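Long-range contact in acetone carboxylase alpha subunit (Xanthobacter autotrophicus Py2, PDB 5M45), which is the manganese-binding alpha subunit of a carboxylase complex, belonging to the hydantoinase B/oxoprolinase family: residues 148-160 against 168-180. Residues are numbered along the deposited sequence; the frame is centred on the assembly and turned at random.
Sequences NVHPCDIHTIVPI and GWVGGVTHVIDTG. With MN (manganese (II) ion), chain M.
His150, Asp153 and His175 supply three of the manganese ligands at the open end of a beta hairpin, two from a non-hydrogen-bonded antiparallel pair and one from the preceding turn; two more atoms come from elsewhere. Asp153 faces His175 in that pair, its OD1 2.0 Å from the manganese. A chi1 of 176° carries the His175 ring on past the strand end, bringing ND1 to the ion. His150, from the type I turn leading into strand 153-162, binds the manganese through NE2 at 2.3 Å; neither imidazole lies over the other's face, their planes 48° apart. Second-shell bonds fix both rings: His150 ND1 to Ser398 O, His175 NE2 to Ser186 OG. Cys152 CB sits over a face of the His175 ring, 4.3 Å from its centroid, while Val176 N gives a nearly straight 2.8 Å bond to Cys152 O. From there the ladder runs to Ile160 and Gly168, where CE3 of Trp169 packs 3.9 Å from Ile157 CG2. Strands 138-141 and 90-95 flank the hairpin within its sheet; helix 111-124 covers the face bearing His155 and Trp169, and helix 227-255 the one bearing Ile154 and Thr174, with Arg237 hydrogen-bonded to OG1 of Thr156 and Thr174.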
ATOM      1  N   ASN A 148      10.188 -13.131  -2.112  1.00 11.56           N
ATOM      2  CA  ASN A 148       9.505 -13.532  -0.874  1.00 11.40           C
ATOM      3  C   ASN A 148       8.229 -14.407  -1.126  1.00 11.46           C
ATOM      4  O   ASN A 148       7.628 -14.331  -2.198  1.00 11.51           O
ATOM      5  CB  ASN A 148       9.098 -12.296  -0.041  1.00 11.12           C
ATOM      6  CG  ASN A 148       8.859 -12.616   1.453  1.00 10.93           C
ATOM      7  OD1 ASN A 148       9.318 -13.644   1.977  1.00 10.57           O
ATOM      8  ND2 ASN A 148       8.160 -11.702   2.148  1.00 10.76           N
ATOM      9  N   VAL A 149       7.814 -15.164  -0.103  1.00 11.48           N
ATOM     10  CA  VAL A 149       6.631 -16.005  -0.176  1.00 11.53           C
ATOM     11  C   VAL A 149       5.356 -15.172  -0.324  1.00 11.51           C
ATOM     12  O   VAL A 149       4.562 -15.384  -1.261  1.00 11.43           O
ATOM     13  CB  VAL A 149       6.524 -16.894   1.091  1.00 11.70           C
ATOM     14  CG1 VAL A 149       5.201 -17.663   1.068  1.00 11.88           C
ATOM     15  CG2 VAL A 149       7.701 -17.839   1.198  1.00 11.68           C
ATOM     16  N   HIS A 150       5.176 -14.221   0.588  1.00 11.26           N
ATOM     17  CA  HIS A 150       3.985 -13.354   0.591  1.00 11.40           C
ATOM     18  C   HIS A 150       4.217 -12.166   1.516  1.00 11.50           C
ATOM     19  O   HIS A 150       5.137 -12.208   2.332  1.00 11.31           O
ATOM     20  CB  HIS A 150       2.675 -14.123   0.959  1.00 11.44           C
ATOM     21  CG  HIS A 150       2.644 -14.738   2.327  1.00 11.46           C
ATOM     22  ND1 HIS A 150       1.492 -15.256   2.868  1.00 11.69           N
ATOM     23  CD2 HIS A 150       3.599 -14.913   3.270  1.00 11.60           C
ATOM     24  CE1 HIS A 150       1.751 -15.789   4.053  1.00 11.68           C
ATOM     25  NE2 HIS A 150       3.021 -15.594   4.319  1.00 11.61           N
ATOM     26  N   PRO A 151       3.398 -11.110   1.403  1.00 11.74           N
ATOM     27  CA  PRO A 151       3.631  -9.912   2.233  1.00 11.77           C
ATOM     28  C   PRO A 151       3.623 -10.112   3.764  1.00 11.90           C
ATOM     29  O   PRO A 151       4.389  -9.440   4.462  1.00 11.97           O
ATOM     30  CB  PRO A 151       2.533  -8.949   1.785  1.00 11.83           C
ATOM     31  CG  PRO A 151       2.249  -9.367   0.349  1.00 12.01           C
ATOM     32  CD  PRO A 151       2.343 -10.869   0.379  1.00 11.83           C
ATOM     33  N   CYS A 152       2.854 -11.066   4.294  1.00 11.91           N
ATOM     34  CA  CYS A 152       2.838 -11.310   5.726  1.00 12.17           C
ATOM     35  C   CYS A 152       4.138 -11.865   6.372  1.00 12.06           C
ATOM     36  O   CYS A 152       4.249 -11.888   7.614  1.00 12.07           O
ATOM     37  CB  CYS A 152       1.638 -12.152   6.136  1.00 12.56           C
ATOM     38  SG  CYS A 152       0.104 -11.180   6.176  1.00 13.31           S
ATOM     39  N   ASP A 153       5.103 -12.331   5.559  1.00 11.77           N
ATOM     40  CA  ASP A 153       6.394 -12.706   6.089  1.00 11.67           C
ATOM     41  C   ASP A 153       7.353 -11.505   6.005  1.00 11.60           C
ATOM     42  O   ASP A 153       7.904 -11.213   4.929  1.00 12.13           O
ATOM     43  CB  ASP A 153       6.946 -13.930   5.391  1.00 11.64           C
ATOM     44  CG  ASP A 153       6.150 -15.179   5.697  1.00 11.67           C
ATOM     45  OD1 ASP A 153       5.444 -15.210   6.742  1.00 11.67           O
ATOM     46  OD2 ASP A 153       6.197 -16.160   4.907  1.00 11.72           O
ATOM     47  N   ILE A 154       7.533 -10.824   7.123  1.00 11.22           N
ATOM     48  CA  ILE A 154       8.335  -9.616   7.153  1.00 11.17           C
ATOM     49  C   ILE A 154       9.783  -9.928   7.564  1.00 11.18           C
ATOM     50  O   ILE A 154      10.014 -10.603   8.601  1.00 10.87           O
ATOM     51  CB  ILE A 154       7.763  -8.578   8.162  1.00 11.19           C
ATOM     52  CG1 ILE A 154       6.249  -8.332   7.935  1.00 11.12           C
ATOM     53  CG2 ILE A 154       8.570  -7.293   8.107  1.00 11.25           C
ATOM     54  CD1 ILE A 154       5.909  -7.693   6.611  1.00 10.96           C
ATOM     55  N   HIS A 155      10.731  -9.433   6.768  1.00 11.20           N
ATOM     56  CA  HIS A 155      12.172  -9.553   7.050  1.00 11.39           C
ATOM     57  C   HIS A 155      12.758  -8.264   7.681  1.00 11.28           C
ATOM     58  O   HIS A 155      12.452  -7.163   7.210  1.00 11.21           O
ATOM     59  CB  HIS A 155      13.019  -9.817   5.786  1.00 11.65           C
ATOM     60  CG  HIS A 155      12.448 -10.817   4.838  1.00 11.91           C
ATOM     61  ND1 HIS A 155      12.737 -10.794   3.488  1.00 12.26           N
ATOM     62  CD2 HIS A 155      11.647 -11.893   5.036  1.00 12.08           C
ATOM     63  CE1 HIS A 155      12.120 -11.809   2.890  1.00 12.25           C
ATOM     64  NE2 HIS A 155      11.445 -12.483   3.812  1.00 12.09           N
ATOM     65  N   THR A 156      13.624  -8.439   8.694  1.00 11.16           N
ATOM     66  CA  THR A 156      14.528  -7.403   9.201  1.00 11.14           C
ATOM     67  C   THR A 156      15.950  -7.919   8.922  1.00 11.34           C
ATOM     68  O   THR A 156      16.285  -9.056   9.263  1.00 11.27           O
ATOM     69  CB  THR A 156      14.336  -7.136  10.703  1.00 11.17           C
ATOM     70  OG1 THR A 156      13.020  -6.633  10.960  1.00 10.96           O
ATOM     71  CG2 THR A 156      15.373  -6.105  11.227  1.00 11.25           C
ATOM     72  N   ILE A 157      16.747  -7.109   8.223  1.00 11.45           N
ATOM     73  CA  ILE A 157      18.112  -7.462   7.773  1.00 11.70           C
ATOM     74  C   ILE A 157      19.134  -6.387   8.281  1.00 11.75           C
ATOM     75  O   ILE A 157      18.948  -5.189   8.071  1.00 11.78           O
ATOM     76  CB  ILE A 157      18.145  -7.592   6.232  1.00 11.72           C
ATOM     77  CG1 ILE A 157      17.248  -8.744   5.732  1.00 11.67           C
ATOM     78  CG2 ILE A 157      19.569  -7.839   5.747  1.00 11.89           C
ATOM     79  CD1 ILE A 157      16.875  -8.594   4.253  1.00 11.62           C
ATOM     80  N   VAL A 158      20.189  -6.837   8.976  1.00 11.88           N
ATOM     81  CA  VAL A 158      21.207  -5.961   9.588  1.00 11.96           C
ATOM     82  C   VAL A 158      22.604  -6.409   9.072  1.00 12.30           C
ATOM     83  O   VAL A 158      22.953  -7.592   9.194  1.00 11.86           O
ATOM     84  CB  VAL A 158      21.161  -6.065  11.123  1.00 11.89           C
ATOM     85  CG1 VAL A 158      22.293  -5.284  11.747  1.00 12.05           C
ATOM     86  CG2 VAL A 158      19.803  -5.589  11.634  1.00 11.96           C
ATOM     87  N   PRO A 159      23.411  -5.470   8.536  1.00 12.80           N
ATOM     88  CA  PRO A 159      24.786  -5.821   8.157  1.00 13.28           C
ATOM     89  C   PRO A 159      25.676  -5.971   9.384  1.00 13.82           C
ATOM     90  O   PRO A 159      25.410  -5.355  10.438  1.00 14.10           O
ATOM     91  CB  PRO A 159      25.238  -4.635   7.290  1.00 13.38           C
ATOM     92  CG  PRO A 159      24.486  -3.472   7.873  1.00 13.28           C
ATOM     93  CD  PRO A 159      23.130  -4.043   8.280  1.00 12.98           C
ATOM     94  N   ILE A 160      26.692  -6.817   9.252  1.00 14.17           N
ATOM     95  CA  ILE A 160      27.686  -7.057  10.312  1.00 14.88           C
ATOM     96  C   ILE A 160      29.062  -6.563   9.868  1.00 15.40           C
ATOM     97  O   ILE A 160      29.553  -6.963   8.810  1.00 15.29           O
ATOM     98  CB  ILE A 160      27.752  -8.568  10.675  1.00 14.85           C
ATOM     99  CG1 ILE A 160      26.348  -9.068  11.058  1.00 14.76           C
ATOM    100  CG2 ILE A 160      28.770  -8.796  11.783  1.00 15.03           C
ATOM    101  CD1 ILE A 160      26.210 -10.576  11.256  1.00 15.04           C
ATOM    102  N   GLY A 168      29.481  -9.781   6.835  1.00 13.26           N
ATOM    103  CA  GLY A 168      28.285 -10.643   6.819  1.00 12.95           C
ATOM    104  C   GLY A 168      26.996  -9.872   7.021  1.00 12.65           C
ATOM    105  O   GLY A 168      26.988  -8.625   7.013  1.00 12.59           O
ATOM    106  N   TRP A 169      25.901 -10.623   7.130  1.00 12.36           N
ATOM    107  CA  TRP A 169      24.588 -10.064   7.416  1.00 12.20           C
ATOM    108  C   TRP A 169      23.828 -11.029   8.333  1.00 12.24           C
ATOM    109  O   TRP A 169      24.125 -12.230   8.341  1.00 12.17           O
ATOM    110  CB  TRP A 169      23.767  -9.934   6.122  1.00 12.04           C
ATOM    111  CG  TRP A 169      24.392  -9.258   4.908  1.00 12.11           C
ATOM    112  CD1 TRP A 169      25.339  -9.774   4.070  1.00 12.20           C
ATOM    113  CD2 TRP A 169      24.085  -7.951   4.394  1.00 12.00           C
ATOM    114  NE1 TRP A 169      25.638  -8.888   3.064  1.00 12.15           N
ATOM    115  CE2 TRP A 169      24.882  -7.762   3.234  1.00 12.17           C
ATOM    116  CE3 TRP A 169      23.207  -6.931   4.782  1.00 11.97           C
ATOM    117  CZ2 TRP A 169      24.808  -6.600   2.462  1.00 12.24           C
ATOM    118  CZ3 TRP A 169      23.146  -5.763   3.998  1.00 12.19           C
ATOM    119  CH2 TRP A 169      23.937  -5.616   2.863  1.00 12.21           C
ATOM    120  N   VAL A 170      22.813 -10.527   9.060  1.00 12.23           N
ATOM    121  CA  VAL A 170      21.882 -11.403   9.773  1.00 12.13           C
ATOM    122  C   VAL A 170      20.444 -11.034   9.376  1.00 12.16           C
ATOM    123  O   VAL A 170      20.075  -9.840   9.319  1.00 12.23           O
ATOM    124  CB  VAL A 170      22.071 -11.377  11.307  1.00 12.33           C
ATOM    125  CG1 VAL A 170      22.043  -9.975  11.856  1.00 12.46           C
ATOM    126  CG2 VAL A 170      21.017 -12.216  12.020  1.00 12.24           C
ATOM    127  N   GLY A 171      19.646 -12.047   9.086  1.00 11.81           N
ATOM    128  CA  GLY A 171      18.228 -11.856   8.756  1.00 11.84           C
ATOM    129  C   GLY A 171      17.324 -12.507   9.781  1.00 11.62           C
ATOM    130  O   GLY A 171      17.626 -13.614  10.257  1.00 11.62           O
ATOM    131  N   GLY A 172      16.229 -11.823  10.119  1.00 11.52           N
ATOM    132  CA  GLY A 172      15.166 -12.380  10.963  1.00 11.34           C
ATOM    133  C   GLY A 172      13.791 -12.171  10.352  1.00 11.28           C
ATOM    134  O   GLY A 172      13.498 -11.084   9.827  1.00 11.29           O
ATOM    135  N   VAL A 173      12.966 -13.218  10.358  1.00 11.19           N
ATOM    136  CA  VAL A 173      11.611 -13.190   9.773  1.00 11.03           C
ATOM    137  C   VAL A 173      10.566 -13.585  10.802  1.00 10.96           C
ATOM    138  O   VAL A 173      10.815 -14.494  11.618  1.00 11.02           O
ATOM    139  CB  VAL A 173      11.510 -14.073   8.516  1.00 10.94           C
ATOM    140  CG1 VAL A 173      11.867 -15.535   8.826  1.00 10.98           C
ATOM    141  CG2 VAL A 173      10.111 -14.004   7.880  1.00 10.88           C
ATOM    142  N   THR A 174       9.415 -12.903  10.782  1.00 10.91           N
ATOM    143  CA  THR A 174       8.208 -13.338  11.510  1.00 10.94           C
ATOM    144  C   THR A 174       7.009 -13.326  10.552  1.00 10.93           C
ATOM    145  O   THR A 174       6.839 -12.369   9.773  1.00 10.98           O
ATOM    146  CB  THR A 174       7.809 -12.406  12.675  1.00 11.04           C
ATOM    147  OG1 THR A 174       7.674 -11.067  12.187  1.00 10.95           O
ATOM    148  CG2 THR A 174       8.827 -12.412  13.795  1.00 11.13           C
ATOM    149  N   HIS A 175       6.174 -14.351  10.618  1.00 10.87           N
ATOM    150  CA  HIS A 175       4.846 -14.289   9.990  1.00 10.75           C
ATOM    151  C   HIS A 175       3.925 -13.396  10.834  1.00 10.72           C
ATOM    152  O   HIS A 175       3.642 -13.745  11.977  1.00 10.67           O
ATOM    153  CB  HIS A 175       4.204 -15.680   9.851  1.00 10.77           C
ATOM    154  CG  HIS A 175       2.807 -15.618   9.298  1.00 10.74           C
ATOM    155  ND1 HIS A 175       2.505 -15.896   7.985  1.00 10.68           N
ATOM    156  CD2 HIS A 175       1.650 -15.186   9.865  1.00 10.83           C
ATOM    157  CE1 HIS A 175       1.217 -15.667   7.770  1.00 10.82           C
ATOM    158  NE2 HIS A 175       0.674 -15.244   8.896  1.00 10.79           N
ATOM    159  N   VAL A 176       3.484 -12.260  10.277  1.00 10.70           N
ATOM    160  CA  VAL A 176       2.554 -11.322  10.995  1.00 10.86           C
ATOM    161  C   VAL A 176       1.095 -11.624  10.636  1.00 11.06           C
ATOM    162  O   VAL A 176       0.807 -12.230   9.576  1.00 11.02           O
ATOM    163  CB  VAL A 176       2.878  -9.835  10.743  1.00 10.87           C
ATOM    164  CG1 VAL A 176       4.346  -9.551  11.076  1.00 10.79           C
ATOM    165  CG2 VAL A 176       2.569  -9.403   9.285  1.00 10.87           C
ATOM    166  N   ILE A 177       0.169 -11.182  11.488  1.00 11.31           N
ATOM    167  CA  ILE A 177      -1.242 -11.539  11.335  1.00 11.61           C
ATOM    168  C   ILE A 177      -1.842 -10.963  10.035  1.00 11.81           C
ATOM    169  O   ILE A 177      -2.548 -11.681   9.302  1.00 11.92           O
ATOM    170  CB  ILE A 177      -2.102 -11.144  12.570  1.00 11.70           C
ATOM    171  CG1 ILE A 177      -1.581 -11.850  13.824  1.00 11.81           C
ATOM    172  CG2 ILE A 177      -3.604 -11.472  12.316  1.00 11.79           C
ATOM    173  CD1 ILE A 177      -2.165 -11.310  15.127  1.00 12.04           C
ATOM    174  N   ASP A 178      -1.586  -9.688   9.749  1.00 12.04           N
ATOM    175  CA  ASP A 178      -2.061  -9.073   8.526  1.00 12.19           C
ATOM    176  C   ASP A 178      -1.176  -7.921   8.076  1.00 12.29           C
ATOM    177  O   ASP A 178      -0.464  -7.307   8.912  1.00 12.09           O
ATOM    178  CB  ASP A 178      -3.539  -8.631   8.602  1.00 12.48           C
ATOM    179  CG  ASP A 178      -3.737  -7.216   9.192  1.00 12.66           C
ATOM    180  OD1 ASP A 178      -3.629  -7.034  10.430  1.00 12.84           O
ATOM    181  OD2 ASP A 178      -4.041  -6.266   8.427  1.00 12.95           O
ATOM    182  N   THR A 179      -1.250  -7.626   6.756  1.00 12.36           N
ATOM    183  CA  THR A 179      -0.562  -6.508   6.158  1.00 12.55           C
ATOM    184  C   THR A 179      -1.508  -5.536   5.444  1.00 12.51           C
ATOM    185  O   THR A 179      -1.074  -4.781   4.583  1.00 12.56           O
ATOM    186  CB  THR A 179       0.589  -6.957   5.205  1.00 12.71           C
ATOM    187  OG1 THR A 179       0.156  -7.995   4.330  1.00 13.12           O
ATOM    188  CG2 THR A 179       1.763  -7.485   6.024  1.00 12.90           C
ATOM    189  N   GLY A 180      -2.777  -5.495   5.832  1.00 12.58           N
ATOM    190  CA  GLY A 180      -3.684  -4.510   5.255  1.00 12.48           C
ATOM    191  C   GLY A 180      -3.984  -4.781   3.787  1.00 12.43           C
ATOM    192  O   GLY A 180      -3.965  -3.848   2.960  1.00 12.71           O
TER
HETATM  193 MN    MN M 801       3.919 -16.494   6.268  1.00 11.33          MN